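Local coordinates for glycolipid-binding domain-containing protein (Pseudomonas aeruginosa, PDB 2H1T) that is of uncharacterised function but, as a member of a putative glycolipid-binding family, may bind glycolipids or take part in their metabolism, at residues 24-28 / 29-33; 134-137 / 138-141. One frame throughout, in Å; residues are numbered along the deposited sequence.

Contact 1: 24-28 / 29-33; sequences LRLED and DQAES. With EDO (1,2-ethanediol), chain D.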
ATOM      1  N   LEU A  24      13.575  -1.415   4.865  1.00 17.63           N
ATOM      2  CA  LEU A  24      14.001  -2.157   6.033  1.00 18.94           C
ATOM      3  C   LEU A  24      15.118  -1.432   6.808  1.00 19.01           C
ATOM      4  O   LEU A  24      16.015  -0.823   6.207  1.00 17.53           O
ATOM      5  CB  LEU A  24      14.456  -3.544   5.588  1.00 18.00           C
ATOM      6  CG  LEU A  24      15.013  -4.535   6.608  1.00 18.65           C
ATOM      7  CD1 LEU A  24      14.740  -5.956   6.078  1.00 19.85           C
ATOM      8  CD2 LEU A  24      16.505  -4.312   6.826  1.00 19.74           C
ATOM      9  N   ARG A  25      15.054  -1.532   8.135  1.00 19.81           N
ATOM     10  CA  ARG A  25      16.137  -1.051   9.006  1.00 22.02           C
ATOM     11  C   ARG A  25      16.838  -2.253   9.638  1.00 19.28           C
ATOM     12  O   ARG A  25      16.188  -3.122  10.212  1.00 18.43           O
ATOM     13  CB  ARG A  25      15.610  -0.152  10.120  1.00 22.77           C
ATOM     14  CG  ARG A  25      16.714   0.632  10.814  1.00 24.41           C
ATOM     15  CD  ARG A  25      16.179   1.578  11.888  1.00 31.80           C
ATOM     16  NE  ARG A  25      15.487   0.836  12.944  1.00 36.33           N
ATOM     17  CZ  ARG A  25      14.172   0.752  13.094  1.00 42.11           C
ATOM     18  NH1 ARG A  25      13.339   1.391  12.270  1.00 46.42           N
ATOM     19  NH2 ARG A  25      13.681   0.020  14.100  1.00 44.67           N
ATOM     20  N   LEU A  26      18.160  -2.270   9.562  1.00 19.18           N
ATOM     21  CA  LEU A  26      18.915  -3.412  10.012  1.00 19.64           C
ATOM     22  C   LEU A  26      19.797  -3.007  11.168  1.00 20.81           C
ATOM     23  O   LEU A  26      20.596  -2.074  11.066  1.00 19.30           O
ATOM     24  CB  LEU A  26      19.781  -3.979   8.876  1.00 19.87           C
ATOM     25  CG  LEU A  26      20.641  -5.194   9.257  1.00 19.95           C
ATOM     26  CD1 LEU A  26      19.735  -6.373   9.677  1.00 19.14           C
ATOM     27  CD2 LEU A  26      21.534  -5.588   8.100  1.00 21.89           C
ATOM     28  N   GLU A  27      19.638  -3.743  12.269  1.00 21.73           N
ATOM     29  CA  GLU A  27      20.610  -3.750  13.376  1.00 23.30           C
ATOM     30  C   GLU A  27      21.427  -5.040  13.375  1.00 21.59           C
ATOM     31  O   GLU A  27      21.250  -5.907  12.526  1.00 21.31           O
ATOM     32  CB  GLU A  27      19.871  -3.620  14.693  1.00 24.36           C
ATOM     33  CG  GLU A  27      18.777  -2.589  14.709  1.00 26.44           C
ATOM     34  CD  GLU A  27      18.088  -2.544  16.051  1.00 28.32           C
ATOM     35  OE1 GLU A  27      18.748  -2.822  17.074  1.00 33.26           O
ATOM     36  OE2 GLU A  27      16.880  -2.249  16.075  1.00 31.47           O
ATOM     37  N   ASP A  28      22.320  -5.186  14.339  1.00 21.96           N
ATOM     38  CA  ASP A  28      23.201  -6.325  14.368  1.00 24.43           C
ATOM     39  C   ASP A  28      22.446  -7.644  14.490  1.00 22.42           C
ATOM     40  O   ASP A  28      22.799  -8.627  13.823  1.00 23.50           O
ATOM     41  CB  ASP A  28      24.221  -6.210  15.524  1.00 25.81           C
ATOM     42  CG  ASP A  28      25.292  -5.134  15.273  1.00 31.84           C
ATOM     43  OD1 ASP A  28      25.670  -4.909  14.099  1.00 30.86           O
ATOM     44  OD2 ASP A  28      25.745  -4.515  16.275  1.00 36.85           O
ATOM     45  N   ASP A  29      21.437  -7.661  15.356  1.00 19.45           N
ATOM     46  CA  ASP A  29      20.739  -8.898  15.694  1.00 19.00           C
ATOM     47  C   ASP A  29      19.240  -8.892  15.378  1.00 15.72           C
ATOM     48  O   ASP A  29      18.517  -9.791  15.781  1.00 13.41           O
ATOM     49  CB  ASP A  29      20.978  -9.197  17.177  1.00 21.96           C
ATOM     50  CG  ASP A  29      22.360  -9.801  17.436  1.00 27.41           C
ATOM     51  OD1 ASP A  29      23.121 -10.044  16.468  1.00 31.64           O
ATOM     52  OD2 ASP A  29      22.678 -10.048  18.616  1.00 35.97           O
ATOM     53  N   GLN A  30      18.776  -7.842  14.715  1.00 16.30           N
ATOM     54  CA  GLN A  30      17.373  -7.717  14.357  1.00 17.07           C
ATOM     55  C   GLN A  30      17.116  -6.743  13.192  1.00 14.32           C
ATOM     56  O   GLN A  30      17.961  -5.937  12.822  1.00 15.55           O
ATOM     57  CB  GLN A  30      16.515  -7.373  15.580  1.00 18.04           C
ATOM     58  CG  GLN A  30      16.741  -6.010  16.138  1.00 19.53           C
ATOM     59  CD  GLN A  30      15.848  -5.774  17.343  1.00 21.47           C
ATOM     60  OE1 GLN A  30      16.125  -6.275  18.433  1.00 29.98           O
ATOM     61  NE2 GLN A  30      14.771  -5.035  17.145  1.00 24.70           N
ATOM     62  N   ALA A  31      15.968  -6.915  12.557  1.00 13.98           N
ATOM     63  CA  ALA A  31      15.526  -6.033  11.495  1.00 15.67           C
ATOM     64  C   ALA A  31      14.077  -5.724  11.699  1.00 15.33           C
ATOM     65  O   ALA A  31      13.318  -6.522  12.272  1.00 16.24           O
ATOM     66  CB  ALA A  31      15.739  -6.632  10.098  1.00 15.49           C
ATOM     67  N   GLU A  32      13.698  -4.563  11.199  1.00 13.21           N
ATOM     68  CA  GLU A  32      12.335  -4.156  11.175  1.00 17.76           C
ATOM     69  C   GLU A  32      12.053  -3.576   9.813  1.00 16.85           C
ATOM     70  O   GLU A  32      12.867  -2.796   9.290  1.00 18.76           O
ATOM     71  CB  GLU A  32      12.112  -3.126  12.258  1.00 19.47           C
ATOM     72  CG  GLU A  32      10.649  -2.986  12.611  1.00 26.27           C
ATOM     73  CD  GLU A  32      10.338  -1.728  13.397  1.00 26.90           C
ATOM     74  OE1 GLU A  32      10.791  -0.637  12.956  1.00 38.05           O
ATOM     75  OE2 GLU A  32       9.626  -1.830  14.439  1.00 39.12           O
ATOM     76  N   SER A  33      10.912  -3.967   9.260  1.00 14.44           N
ATOM     77  CA  SER A  33      10.590  -3.685   7.897  1.00 15.30           C
ATOM     78  C   SER A  33       9.110  -3.375   7.675  1.00 15.29           C
ATOM     79  O   SER A  33       8.240  -3.864   8.395  1.00 13.68           O
ATOM     80  CB  SER A  33      11.013  -4.889   7.033  1.00 18.31           C
ATOM     81  OG  SER A  33      10.764  -4.654   5.684  1.00 15.86           O
TER
HETATM   82  C1  EDO D 189       5.593  -4.898  13.577  1.00 39.60           C
HETATM   83  O1  EDO D 189       5.540  -6.322  13.468  1.00 35.69           O
HETATM   84  C2  EDO D 189       6.938  -4.467  14.151  1.00 41.81           C
HETATM   85  O2  EDO D 189       7.406  -3.234  13.554  1.00 45.02           O
HETATM   86  O   HOH W   1      20.404  -5.491  17.760  1.00 39.88           O

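Contact 2: 134-137 / 138-141; sequences IEAP and ALEP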
ATOM      1  N   ILE A 134       6.796 -18.263   4.479  1.00 15.44           N
ATOM      2  CA  ILE A 134       5.626 -17.472   4.922  1.00 16.54           C
ATOM      3  C   ILE A 134       5.342 -16.466   3.801  1.00 17.78           C
ATOM      4  O   ILE A 134       6.138 -15.570   3.531  1.00 16.47           O
ATOM      5  CB  ILE A 134       5.932 -16.714   6.247  1.00 14.78           C
ATOM      6  CG1 ILE A 134       6.476 -17.689   7.281  1.00 19.59           C
ATOM      7  CG2 ILE A 134       4.641 -15.989   6.788  1.00 17.33           C
ATOM      8  CD1 ILE A 134       7.081 -17.058   8.535  1.00 18.83           C
ATOM      9  N   GLU A 135       4.204 -16.656   3.151  1.00 17.32           N
ATOM     10  CA  GLU A 135       3.787 -15.856   2.006  1.00 19.69           C
ATOM     11  C   GLU A 135       2.774 -14.836   2.462  1.00 19.24           C
ATOM     12  O   GLU A 135       1.673 -15.200   2.921  1.00 17.30           O
ATOM     13  CB  GLU A 135       3.228 -16.781   0.935  1.00 19.15           C
ATOM     14  CG  GLU A 135       2.975 -16.176  -0.382  1.00 24.50           C
ATOM     15  CD  GLU A 135       2.395 -17.203  -1.368  1.00 23.17           C
ATOM     16  OE1 GLU A 135       3.092 -18.195  -1.720  1.00 24.74           O
ATOM     17  OE2 GLU A 135       1.247 -16.992  -1.797  1.00 31.96           O
ATOM     18  N   ALA A 136       3.133 -13.552   2.339  1.00 19.51           N
ATOM     19  CA  ALA A 136       2.145 -12.497   2.569  1.00 18.70           C
ATOM     20  C   ALA A 136       1.179 -12.455   1.369  1.00 19.78           C
ATOM     21  O   ALA A 136       1.579 -12.753   0.242  1.00 19.45           O
ATOM     22  CB  ALA A 136       2.832 -11.130   2.733  1.00 19.90           C
ATOM     23  N   PRO A 137      -0.064 -11.991   1.597  1.00 18.23           N
ATOM     24  CA  PRO A 137      -0.605 -11.485   2.882  1.00 19.99           C
ATOM     25  C   PRO A 137      -1.183 -12.501   3.883  1.00 21.66           C
ATOM     26  O   PRO A 137      -1.498 -12.121   5.010  1.00 21.73           O
ATOM     27  CB  PRO A 137      -1.707 -10.512   2.411  1.00 19.62           C
ATOM     28  CG  PRO A 137      -2.166 -11.051   1.113  1.00 19.30           C
ATOM     29  CD  PRO A 137      -1.017 -11.781   0.487  1.00 18.92           C
ATOM     30  N   ALA A 138      -1.329 -13.768   3.503  1.00 22.80           N
ATOM     31  CA  ALA A 138      -2.063 -14.705   4.360  1.00 21.14           C
ATOM     32  C   ALA A 138      -1.271 -15.166   5.571  1.00 20.44           C
ATOM     33  O   ALA A 138      -1.882 -15.533   6.563  1.00 18.50           O
ATOM     34  CB  ALA A 138      -2.537 -15.883   3.592  1.00 22.71           C
ATOM     35  N   LEU A 139       0.053 -15.184   5.453  1.00 20.06           N
ATOM     36  CA  LEU A 139       0.981 -15.483   6.552  1.00 21.95           C
ATOM     37  C   LEU A 139       0.666 -16.831   7.196  1.00 21.56           C
ATOM     38  O   LEU A 139       0.564 -16.947   8.426  1.00 20.81           O
ATOM     39  CB  LEU A 139       0.949 -14.383   7.619  1.00 23.00           C
ATOM     40  CG  LEU A 139       1.283 -12.941   7.230  1.00 22.78           C
ATOM     41  CD1 LEU A 139       1.318 -12.142   8.498  1.00 21.66           C
ATOM     42  CD2 LEU A 139       2.586 -12.855   6.509  1.00 20.67           C
ATOM     43  N   GLU A 140       0.481 -17.834   6.339  1.00 21.02           N
ATOM     44  CA  GLU A 140       0.271 -19.230   6.767  1.00 22.57           C
ATOM     45  C   GLU A 140       1.554 -20.008   6.526  1.00 18.84           C
ATOM     46  O   GLU A 140       1.835 -20.402   5.397  1.00 16.65           O
ATOM     47  CB  GLU A 140      -0.877 -19.829   5.976  1.00 22.63           C
ATOM     48  CG  GLU A 140      -2.199 -19.327   6.455  1.00 25.48           C
ATOM     49  CD  GLU A 140      -3.291 -19.447   5.404  1.00 27.72           C
ATOM     50  OE1 GLU A 140      -2.991 -19.826   4.239  1.00 35.46           O
ATOM     51  OE2 GLU A 140      -4.442 -19.126   5.747  1.00 30.42           O
ATOM     52  N   PRO A 141       2.380 -20.167   7.568  1.00 17.79           N
ATOM     53  CA  PRO A 141       3.693 -20.749   7.269  1.00 15.26           C
ATOM     54  C   PRO A 141       3.664 -22.197   6.828  1.00 17.37           C
ATOM     55  O   PRO A 141       2.766 -22.964   7.227  1.00 16.27           O
ATOM     56  CB  PRO A 141       4.442 -20.641   8.603  1.00 15.53           C
ATOM     57  CG  PRO A 141       3.690 -19.491   9.368  1.00 15.48           C
ATOM     58  CD  PRO A 141       2.265 -19.810   8.993  1.00 18.32           C
TER
HETATM   59  O   HOH W   2       3.423 -19.517   3.539  1.00 19.23           O
HETATM   60  O   HOH W   3       0.814 -17.725   3.491  1.00 19.34           O

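Contact 1: 24-28 / 29-33
R25 and E32 face each other across a tight beta hairpin, a local contact that joins strand 16-26 to strand 30-38 at one border of the antiparallel sheet. The strands run antiparallel, and R25 and E32 form a hydrogen-bonded pair: R25 N reaches E32 O at 2.8 Å, and E32 N returns to R25 O at 3.0 Å. Nearer the turn, E27 N gives its hydrogen to Q30 O at 2.8 Å. D28 and D29 occupy the corners with type I turn angles, a solvent-facing place that suits short polar residues.

L24, L26, A31 and S33 share one face, all but L26 buried. There A31 CB, small enough to leave room for two leucines, meets L26 CD1 at 4.0 Å and L24 CD2 slightly farther off; F110 and W54 extend this apolar surface. The hydroxyl of S33 is satisfied by E22. Strand 16-26 continues the sheet into a strand of the second subunit.

On the opposite face R25 and E32 run side by side. The R25 chain bends at its CG-CD bond (chi3 61°), bringing its guanidinium back over E32, while the carboxylate plane stands 76° from it. Beside the turn, E27 and Q30 also lie alongside each other, with carboxylate and amide planes 20° apart and stacked. In the salt bridge, R25 NH2 comes to E32 OE1 at 3.2 Å from above the carboxylate plane, with a weaker bond from NH1; E32 OE2 accepts a hydrogen bond from O2 of a 1,2-ethanediol, probably from the crystallisation liquor, at 2.8 Å.

Contact 2: 134-137 / 138-141
The pyrrolidine ring of P141 presents one face to I134, whose CG1 rides over it near the CB-CG side, 3.8 Å from P141 CB; F97 also packs on this proline. At the other end of the connection the flat group is the cis peptide between A136 and P137, with the P137 ring resting against Y46 and D39. The motif is a cis-proline turn, with backbone angles close to type VIa, leading from strand 126-135 toward strand 142-152. Proline suits this place because it adopts the cis peptide far more readily than other residues do.

An alpha-turn closes the loop: L139 N donates to E135 O at 3.0 Å, with the donor tilted 34° from the carbonyl plane. L139 itself has left-handed helical backbone angles (55/48°), which turn the chain back alongside I134. Its side chain, with CG anti to the carbonyl carbon (chi1 -59°), then reaches inward, where CD2 lies 3.8 Å from I134 CG2 and also touches A136. Branched apolar residues fit here: I134 uses CG2 against L139 and CG1 against P141, and F65 packs against both I134 and L139, with V67 also on the leucine. A136, small and buried, leaves space for Y46 and L48.

R74, from strand 72-80, donates hydrogen bonds to A138 O through NE and to L139 O through NH2. E135 OE1 is hydrogen-bonded to the Y133 hydroxyl. On the side turned away from the A138 and L139 carbonyls, two waters lie between the backbones of E135 and E140. One accepts from E135 N and can donate to E140 O; the other accepts from E140 N at 2.9 Å and can donate to E135 O at 2.7 Å.

Both contacts are local reversals of the chain and both are partly buried, but they lie on opposite sides of the chain's centre, about 20 Å apart between centres and without touching. Contact 1 joins neighbouring strands of the antiparallel sheet, at the border where the second subunit adds its own strand; contact 2 joins two strands of the mixed sheet, and no other chain reaches it. Regular strand pairing in contact 1 leaves a mainly apolar, largely buried face and a charged, more exposed one. Contact 2 replaces such pairing with a cis proline, a single direct backbone bond and bridging waters, and its cross-contact side-chain packing is wholly apolar, pressed against strands of the first sheet.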